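Local coordinates for protein ornithine cyclodeaminase (Methanococcus maripaludis S2, PDB 3C2Q) that catalyses the conversion of L-ornithine to L-proline with release of ammonia, using NAD(+) as cofactor, at residues K275-L280 with V287-L292; V242-I247 with M261-K266; K121-I126 with K336-L341. All coordinates share one frame; numbering follows the deposited sequence.

All three contacts belong to the Rossmann-type part of the chain. Interaction 1 is the innermost of the three, its centre about 3 Å from that of the chain. Interaction 2 shares the face of the parallel sheet used by interaction 1, but sits at the outermost strand 241-244; L292 of one packs on Q264 of the other, and both meet the second subunit. Interaction 3 lies on the opposite face, where M123 reaches M276 and I278, and I126 reaches M276, and is only partly buried. None has a hydrogen bond across it. Small groups and a selenomethionine methyl fill interaction 1; alanines, a valine and a lysine stem interaction 2; and leucines with a histidine ring interaction 3.

Interaction 1: K275-L280 with V287-L292; sequences KMVIML and VATGNL
T289 and G290 rest on V277 and M279 and so join the first two elements of a beta-alpha-beta unit: strand 276-280, helix 283-292 and strand 298-303 of the Rossmann fold. Strand and helix run nearly antiparallel, at 160°, with their axes 10.1 Å apart. On the helix, V287 points away from the strand, and it and A288 pack on R248 and I247 of the second subunit, respectively. T289 comes next and faces the sheet with its methyl, CG2 lying 4.3 Å from V277 CG1. Its hydroxyl OG1 is hydrogen-bonded back to the carbonyl oxygen of H285 one turn earlier, which satisfies the polar branch inside the helix and fixes the rotation that presents CG2 to the strand. V277 answers with the branch anti to its own backbone N (chi1 174°). At G290 the terminal methyl of the selenomethionine M279 rests against the helix backbone. Beyond T289 and G290, N291 makes a weak hydrogen bond through ND2 to R248 O of the second subunit, while L292 leans on Q264 and M267 of helix 260-271. By similarity H285 and T282 bind NAD(+), and the side chains of T289 and M279 lie about 5 Å from theirs, consistent with this packing backing the cofactor site. The approach at G290 is made by a chain of M279 that is extended past CG, with chi3 at 174°, and delivers its methyl end-on: CE is 3.8 Å from G290 N, 4.0 Å from G290 CA and 4.3 Å from T289 CB.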
loop_
_atom_site.group_PDB
_atom_site.type_symbol
_atom_site.label_atom_id
_atom_site.label_comp_id
_atom_site.label_asym_id
_atom_site.label_seq_id
_atom_site.Cartn_x
_atom_site.Cartn_y
_atom_site.Cartn_z
ATOM N N LYS B 275 -18.310 -21.613 12.332
ATOM C CA LYS B 275 -18.253 -22.045 10.924
ATOM C C LYS B 275 -17.526 -21.039 10.002
ATOM O O LYS B 275 -17.003 -21.415 8.962
ATOM C CB LYS B 275 -19.662 -22.272 10.379
ATOM C CG LYS B 275 -20.370 -23.486 10.997
ATOM C CD LYS B 275 -19.796 -24.782 10.482
ATOM C CE LYS B 275 -20.650 -25.316 9.327
ATOM N NZ LYS B 275 -21.718 -26.291 9.796
HETATM N N MSE B 276 -17.517 -19.773 10.397
HETATM C CA MSE B 276 -16.900 -18.708 9.588
HETATM C C MSE B 276 -16.380 -17.590 10.474
HETATM O O MSE B 276 -17.004 -17.239 11.483
HETATM C CB MSE B 276 -17.906 -18.131 8.588
HETATM C CG MSE B 276 -17.361 -16.978 7.698
HETATM SE SE MSE B 276 -18.814 -16.429 6.445
HETATM C CE MSE B 276 -17.849 -16.267 4.770
ATOM N N VAL B 277 -15.243 -17.015 10.084
ATOM C CA VAL B 277 -14.704 -15.864 10.796
ATOM C C VAL B 277 -14.458 -14.780 9.753
ATOM O O VAL B 277 -13.831 -15.046 8.732
ATOM C CB VAL B 277 -13.403 -16.174 11.518
ATOM C CG1 VAL B 277 -12.817 -14.847 12.126
ATOM C CG2 VAL B 277 -13.640 -17.235 12.628
ATOM N N ILE B 278 -15.040 -13.608 9.961
ATOM C CA ILE B 278 -14.839 -12.485 9.051
ATOM C C ILE B 278 -14.015 -11.420 9.776
ATOM O O ILE B 278 -14.420 -10.928 10.833
ATOM C CB ILE B 278 -16.157 -11.853 8.571
ATOM C CG1 ILE B 278 -17.026 -12.901 7.876
ATOM C CG2 ILE B 278 -15.836 -10.677 7.600
ATOM C CD1 ILE B 278 -18.407 -12.426 7.438
HETATM N N MSE B 279 -12.858 -11.088 9.214
HETATM C CA MSE B 279 -11.923 -10.164 9.852
HETATM C C MSE B 279 -12.034 -8.848 9.115
HETATM O O MSE B 279 -11.918 -8.846 7.884
HETATM C CB MSE B 279 -10.492 -10.685 9.715
HETATM C CG MSE B 279 -10.286 -12.020 10.411
HETATM SE SE MSE B 279 -8.784 -12.946 9.535
HETATM C CE MSE B 279 -8.759 -14.440 10.853
ATOM N N LEU B 280 -12.278 -7.746 9.848
ATOM C CA LEU B 280 -12.600 -6.453 9.218
ATOM C C LEU B 280 -11.618 -5.364 9.662
ATOM O O LEU B 280 -11.688 -4.884 10.796
ATOM C CB LEU B 280 -14.029 -6.006 9.580
ATOM C CG LEU B 280 -15.200 -6.949 9.243
ATOM C CD1 LEU B 280 -16.520 -6.558 9.930
ATOM C CD2 LEU B 280 -15.342 -6.926 7.721
ATOM N N VAL B 287 -4.384 -11.426 12.487
ATOM C CA VAL B 287 -3.250 -12.348 12.721
ATOM C C VAL B 287 -3.409 -13.084 14.059
ATOM O O VAL B 287 -3.171 -14.302 14.135
ATOM C CB VAL B 287 -1.897 -11.605 12.653
ATOM C CG1 VAL B 287 -0.734 -12.552 13.067
ATOM C CG2 VAL B 287 -1.667 -11.074 11.207
ATOM N N ALA B 288 -3.793 -12.356 15.113
ATOM C CA ALA B 288 -3.986 -12.993 16.431
ATOM C C ALA B 288 -5.037 -14.090 16.320
ATOM O O ALA B 288 -4.855 -15.177 16.849
ATOM C CB ALA B 288 -4.414 -11.962 17.472
ATOM N N THR B 289 -6.141 -13.814 15.623
ATOM C CA THR B 289 -7.233 -14.796 15.510
ATOM C C THR B 289 -6.866 -15.935 14.563
ATOM O O THR B 289 -7.106 -17.105 14.859
ATOM C CB THR B 289 -8.574 -14.119 15.105
ATOM O OG1 THR B 289 -8.837 -13.084 16.057
ATOM C CG2 THR B 289 -9.712 -15.110 15.157
ATOM N N GLY B 290 -6.272 -15.610 13.421
ATOM C CA GLY B 290 -5.859 -16.652 12.514
ATOM C C GLY B 290 -4.902 -17.642 13.182
ATOM O O GLY B 290 -4.972 -18.862 12.940
ATOM N N ASN B 291 -4.004 -17.116 14.016
ATOM C CA ASN B 291 -3.039 -17.957 14.758
ATOM C C ASN B 291 -3.733 -18.989 15.669
ATOM O O ASN B 291 -3.151 -20.032 15.994
ATOM C CB ASN B 291 -2.149 -17.085 15.621
ATOM C CG ASN B 291 -1.057 -16.337 14.826
ATOM O OD1 ASN B 291 -0.838 -16.536 13.585
ATOM N ND2 ASN B 291 -0.342 -15.462 15.555
ATOM N N LEU B 292 -4.982 -18.703 16.049
ATOM C CA LEU B 292 -5.762 -19.532 16.970
ATOM C C LEU B 292 -6.728 -20.467 16.278
ATOM O O LEU B 292 -7.368 -21.289 16.938
ATOM C CB LEU B 292 -6.589 -18.643 17.909
ATOM C CG LEU B 292 -5.781 -17.669 18.740
ATOM C CD1 LEU B 292 -6.712 -16.755 19.532
ATOM C CD2 LEU B 292 -4.800 -18.452 19.660
#

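Interaction 2: V242-I247 with M261-K266; sequences VLAGSI and MVAQDK
This is a small apolar strand-to-helix contact at the border of the parallel sheet, where V242 and A244 of strand 241-244 meet A263 and K266 of helix 260-271. The closest backbones are those of A244 and A263, whose CA atoms are 5.6 Å apart. Two bare methyls make this approach possible, A244 CB and A263 CB touching at 3.8 Å. Two residues earlier, V242 uses both branches: CG1 faces the carbonyl oxygen of A263 at 4.2 Å, and CG2 meets K266 CG at 3.9 Å. Helix 260-271 belongs to the Rossmann crossover, which carries the chain from the outermost strand 241-244 back across to strand 276-280. It runs at 150° to the strand, with axes 8.6 Å apart. K266 lies at the exposed margin; with CG anti to the backbone N (chi1 -166°) its methylene stem slants across V242 and continues extended, away from the valine. I247 of the second subunit packs on both A244 and A263, and its carbonyl oxygen accepts a hydrogen bond from Q264 NE2. The side chain of H285, an NAD(+)-binding residue by similarity, is about 4 Å from that of A244.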
loop_
_atom_site.group_PDB
_atom_site.type_symbol
_atom_site.label_atom_id
_atom_site.label_comp_id
_atom_site.label_asym_id
_atom_site.label_seq_id
_atom_site.Cartn_x
_atom_site.Cartn_y
_atom_site.Cartn_z
ATOM N N VAL B 242 -15.169 -10.252 23.093
ATOM C CA VAL B 242 -13.939 -10.279 23.833
ATOM C C VAL B 242 -13.203 -9.026 23.408
ATOM O O VAL B 242 -12.918 -8.870 22.220
ATOM C CB VAL B 242 -13.101 -11.551 23.483
ATOM C CG1 VAL B 242 -11.778 -11.551 24.221
ATOM C CG2 VAL B 242 -13.883 -12.843 23.755
ATOM N N LEU B 243 -12.938 -8.122 24.344
ATOM C CA LEU B 243 -12.195 -6.920 24.043
ATOM C C LEU B 243 -10.813 -7.069 24.651
ATOM O O LEU B 243 -10.665 -7.094 25.890
ATOM C CB LEU B 243 -12.903 -5.669 24.604
ATOM C CG LEU B 243 -14.336 -5.395 24.139
ATOM C CD1 LEU B 243 -14.823 -4.093 24.803
ATOM C CD2 LEU B 243 -14.434 -5.337 22.598
ATOM N N ALA B 244 -9.798 -7.191 23.792
ATOM C CA ALA B 244 -8.427 -7.374 24.253
ATOM C C ALA B 244 -7.778 -6.017 24.441
ATOM O O ALA B 244 -7.828 -5.183 23.541
ATOM C CB ALA B 244 -7.641 -8.221 23.254
ATOM N N GLY B 245 -7.200 -5.791 25.621
ATOM C CA GLY B 245 -6.444 -4.572 25.906
ATOM C C GLY B 245 -5.153 -4.517 25.105
ATOM O O GLY B 245 -4.640 -5.554 24.675
ATOM N N SER B 246 -4.662 -3.307 24.862
ATOM C CA SER B 246 -3.413 -3.135 24.133
ATOM C C SER B 246 -2.638 -2.016 24.788
ATOM O O SER B 246 -3.221 -1.172 25.497
ATOM C CB SER B 246 -3.697 -2.848 22.656
ATOM O OG SER B 246 -3.224 -1.578 22.253
ATOM N N ILE B 247 -1.326 -1.988 24.553
ATOM C CA ILE B 247 -0.477 -0.928 25.084
ATOM C C ILE B 247 -0.848 0.506 24.611
ATOM O O ILE B 247 -0.405 1.495 25.215
ATOM C CB ILE B 247 1.009 -1.228 24.772
ATOM C CG1 ILE B 247 1.208 -1.496 23.257
ATOM C CG2 ILE B 247 1.492 -2.423 25.634
ATOM C CD1 ILE B 247 2.707 -1.596 22.819
HETATM N N MSE B 261 -2.459 -12.808 27.436
HETATM C CA MSE B 261 -2.611 -14.270 27.387
HETATM C C MSE B 261 -4.022 -14.745 27.845
HETATM O O MSE B 261 -4.620 -15.665 27.254
HETATM C CB MSE B 261 -1.452 -14.977 28.128
HETATM C CG MSE B 261 -0.048 -14.711 27.488
HETATM SE SE MSE B 261 0.005 -15.286 25.569
HETATM C CE MSE B 261 -0.426 -13.585 24.612
ATOM N N VAL B 262 -4.566 -14.088 28.859
ATOM C CA VAL B 262 -5.951 -14.325 29.267
ATOM C C VAL B 262 -6.880 -14.004 28.078
ATOM O O VAL B 262 -7.787 -14.782 27.760
ATOM C CB VAL B 262 -6.312 -13.453 30.519
ATOM C CG1 VAL B 262 -7.807 -13.543 30.882
ATOM C CG2 VAL B 262 -5.425 -13.840 31.742
ATOM N N ALA B 263 -6.644 -12.857 27.416
ATOM C CA ALA B 263 -7.463 -12.467 26.250
ATOM C C ALA B 263 -7.312 -13.497 25.148
ATOM O O ALA B 263 -8.310 -13.976 24.595
ATOM C CB ALA B 263 -7.065 -11.060 25.752
ATOM N N GLN B 264 -6.068 -13.888 24.861
ATOM C CA GLN B 264 -5.808 -14.881 23.831
ATOM C C GLN B 264 -6.570 -16.202 24.053
ATOM O O GLN B 264 -7.190 -16.736 23.118
ATOM C CB GLN B 264 -4.310 -15.156 23.695
ATOM C CG GLN B 264 -3.980 -16.017 22.460
ATOM C CD GLN B 264 -2.525 -16.460 22.405
ATOM O OE1 GLN B 264 -2.195 -17.572 22.824
ATOM N NE2 GLN B 264 -1.654 -15.600 21.895
ATOM N N ASP B 265 -6.502 -16.726 25.278
ATOM C CA ASP B 265 -7.174 -17.989 25.633
ATOM C C ASP B 265 -8.680 -17.913 25.442
ATOM O O ASP B 265 -9.286 -18.831 24.900
ATOM C CB ASP B 265 -6.822 -18.388 27.084
ATOM C CG ASP B 265 -5.353 -18.770 27.243
ATOM O OD1 ASP B 265 -4.682 -19.047 26.220
ATOM O OD2 ASP B 265 -4.859 -18.759 28.394
ATOM N N LYS B 266 -9.271 -16.790 25.851
ATOM C CA LYS B 266 -10.703 -16.548 25.661
ATOM C C LYS B 266 -11.082 -16.436 24.173
ATOM O O LYS B 266 -12.101 -16.961 23.742
ATOM C CB LYS B 266 -11.151 -15.302 26.432
ATOM C CG LYS B 266 -12.691 -15.211 26.554
ATOM C CD LYS B 266 -13.097 -14.350 27.735
ATOM C CE LYS B 266 -14.599 -14.498 28.056
ATOM N NZ LYS B 266 -14.995 -13.326 28.912
#

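Interaction 3: K121-I126 with K336-L341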
loop_
_atom_site.group_PDB
_atom_site.type_symbol
_atom_site.label_atom_id
_atom_site.label_comp_id
_atom_site.label_asym_id
_atom_site.label_seq_id
_atom_site.Cartn_x
_atom_site.Cartn_y
_atom_site.Cartn_z
ATOM N N LYS B 121 -24.423 -14.943 0.639
ATOM C CA LYS B 121 -25.098 -16.246 0.508
ATOM C C LYS B 121 -24.590 -17.228 1.577
ATOM O O LYS B 121 -25.389 -17.928 2.235
ATOM C CB LYS B 121 -24.883 -16.853 -0.869
ATOM C CG LYS B 121 -25.608 -18.222 -1.046
ATOM C CD LYS B 121 -27.102 -18.004 -1.339
ATOM C CE LYS B 121 -28.013 -19.028 -0.625
ATOM N NZ LYS B 121 -29.404 -18.459 -0.440
ATOM N N GLU B 122 -23.266 -17.296 1.740
ATOM C CA GLU B 122 -22.702 -18.144 2.769
ATOM C C GLU B 122 -23.112 -17.745 4.194
ATOM O O GLU B 122 -23.445 -18.620 5.010
ATOM C CB GLU B 122 -21.186 -18.255 2.625
ATOM C CG GLU B 122 -20.684 -19.597 3.109
ATOM C CD GLU B 122 -19.204 -19.831 2.844
ATOM O OE1 GLU B 122 -18.602 -19.084 2.011
ATOM O OE2 GLU B 122 -18.652 -20.776 3.477
HETATM N N MSE B 123 -23.114 -16.448 4.510
HETATM C CA MSE B 123 -23.542 -16.000 5.833
HETATM C C MSE B 123 -25.029 -16.373 6.086
HETATM O O MSE B 123 -25.414 -16.740 7.191
HETATM C CB MSE B 123 -23.387 -14.488 5.977
HETATM C CG MSE B 123 -21.924 -14.003 5.977
HETATM SE SE MSE B 123 -21.924 -12.050 6.042
HETATM C CE MSE B 123 -22.707 -11.687 7.786
ATOM N N HIS B 124 -25.845 -16.253 5.049
ATOM C CA HIS B 124 -27.267 -16.592 5.158
ATOM C C HIS B 124 -27.436 -18.089 5.444
ATOM O O HIS B 124 -28.160 -18.472 6.354
ATOM C CB HIS B 124 -28.012 -16.174 3.897
ATOM C CG HIS B 124 -29.493 -16.370 3.988
ATOM N ND1 HIS B 124 -30.343 -15.398 4.469
ATOM C CD2 HIS B 124 -30.269 -17.432 3.670
ATOM C CE1 HIS B 124 -31.583 -15.848 4.431
ATOM N NE2 HIS B 124 -31.565 -17.078 3.947
ATOM N N GLU B 125 -26.725 -18.920 4.691
ATOM C CA GLU B 125 -26.736 -20.362 4.906
ATOM C C GLU B 125 -26.258 -20.723 6.308
ATOM O O GLU B 125 -26.872 -21.555 6.993
ATOM C CB GLU B 125 -25.834 -21.050 3.883
ATOM C CG GLU B 125 -26.358 -21.008 2.473
ATOM C CD GLU B 125 -25.341 -21.547 1.458
ATOM O OE1 GLU B 125 -24.114 -21.582 1.752
ATOM O OE2 GLU B 125 -25.765 -21.919 0.342
ATOM N N ILE B 126 -25.154 -20.107 6.738
ATOM C CA ILE B 126 -24.602 -20.369 8.057
ATOM C C ILE B 126 -25.551 -19.927 9.187
ATOM O O ILE B 126 -25.714 -20.654 10.182
ATOM C CB ILE B 126 -23.149 -19.771 8.208
ATOM C CG1 ILE B 126 -22.144 -20.598 7.394
ATOM C CG2 ILE B 126 -22.743 -19.660 9.684
ATOM C CD1 ILE B 126 -20.803 -19.873 7.072
ATOM N N LYS B 336 -27.023 -4.673 2.518
ATOM C CA LYS B 336 -28.083 -4.613 1.499
ATOM C C LYS B 336 -28.312 -5.983 0.868
ATOM O O LYS B 336 -29.452 -6.370 0.628
ATOM C CB LYS B 336 -27.772 -3.576 0.429
ATOM C CG LYS B 336 -27.786 -2.159 0.922
ATOM C CD LYS B 336 -27.542 -1.189 -0.250
ATOM C CE LYS B 336 -26.957 0.140 0.203
ATOM N NZ LYS B 336 -27.899 0.915 1.061
ATOM N N GLU B 337 -27.233 -6.734 0.620
ATOM C CA GLU B 337 -27.344 -8.039 -0.007
ATOM C C GLU B 337 -28.003 -9.068 0.946
ATOM O O GLU B 337 -28.836 -9.884 0.510
ATOM C CB GLU B 337 -25.977 -8.506 -0.519
ATOM C CG GLU B 337 -25.973 -9.839 -1.281
ATOM C CD GLU B 337 -26.851 -9.873 -2.550
ATOM O OE1 GLU B 337 -27.327 -8.819 -3.016
ATOM O OE2 GLU B 337 -27.074 -10.995 -3.056
ATOM N N LEU B 338 -27.634 -9.024 2.231
ATOM C CA LEU B 338 -28.267 -9.846 3.273
ATOM C C LEU B 338 -29.783 -9.521 3.370
ATOM O O LEU B 338 -30.608 -10.430 3.429
ATOM C CB LEU B 338 -27.576 -9.628 4.631
ATOM C CG LEU B 338 -26.107 -10.072 4.790
ATOM C CD1 LEU B 338 -25.492 -9.546 6.111
ATOM C CD2 LEU B 338 -26.009 -11.579 4.680
ATOM N N GLU B 339 -30.136 -8.236 3.356
ATOM C CA GLU B 339 -31.551 -7.820 3.351
ATOM C C GLU B 339 -32.304 -8.313 2.104
ATOM O O GLU B 339 -33.456 -8.763 2.215
ATOM C CB GLU B 339 -31.676 -6.310 3.552
ATOM C CG GLU B 339 -31.173 -5.876 4.930
ATOM C CD GLU B 339 -31.073 -4.369 5.089
ATOM O OE1 GLU B 339 -30.725 -3.683 4.103
ATOM O OE2 GLU B 339 -31.295 -3.868 6.206
ATOM N N ARG B 340 -31.647 -8.285 0.946
ATOM C CA ARG B 340 -32.202 -8.855 -0.302
ATOM C C ARG B 340 -32.526 -10.349 -0.166
ATOM O O ARG B 340 -33.632 -10.785 -0.534
ATOM C CB ARG B 340 -31.250 -8.627 -1.489
ATOM C CG ARG B 340 -31.872 -8.866 -2.878
ATOM C CD ARG B 340 -30.826 -8.861 -4.022
ATOM N NE ARG B 340 -29.896 -9.992 -3.925
ATOM C CZ ARG B 340 -30.165 -11.241 -4.316
ATOM N NH1 ARG B 340 -31.337 -11.548 -4.857
ATOM N NH2 ARG B 340 -29.258 -12.191 -4.167
ATOM N N LEU B 341 -31.563 -11.129 0.343
ATOM C CA LEU B 341 -31.752 -12.560 0.601
ATOM C C LEU B 341 -32.867 -12.869 1.606
ATOM O O LEU B 341 -33.602 -13.838 1.423
ATOM C CB LEU B 341 -30.457 -13.228 1.077
ATOM C CG LEU B 341 -29.275 -13.276 0.125
ATOM C CD1 LEU B 341 -28.028 -13.861 0.830
ATOM C CD2 LEU B 341 -29.623 -14.051 -1.140
#
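Packing of M123 on L338, and of L341 against H124 and the backbone of K121, joins helix 112-133 to the C-terminal helix 327-342 at a crossing angle of -53°. The two side chains of the first pair meet at about a right angle. Selenomethionine M123 bends at its last torsion (chi3 65°), which brings CE to within 3.9 Å of L338 CD1, while the other leucine methyl, CD2, lies 4.1 Å from M123 CB. L341 wedges in from the far helix: its CD1 touches H124 CB at 3.8 Å and comes equally close to the backbone N of K121.

The imidazole adds a flat surface. With CG of H124 anti to its backbone N (chi1 -174°), the ring reaches across to helix 327-342, and L341 CB lies over one of its faces, 4.0 Å from ND1.

No charge pair crosses between the helices. Within the C-terminal helix R340 grips E337 side-on, NE bonding to OE1 at 3.0 Å and NH2 to OE2 at 2.7 Å; both oxygens lie in the guanidinium plane, whereas the carboxylate is tilted against it.

Around this contact, Y163 packs on M123, H124 and L338, and A120 on E337, L338 and L341. M123 also reaches I138 of strand 138-142 and M276 and I278 of strand 276-280, seating helix 112-133 on the sheet with helix 327-342 alongside.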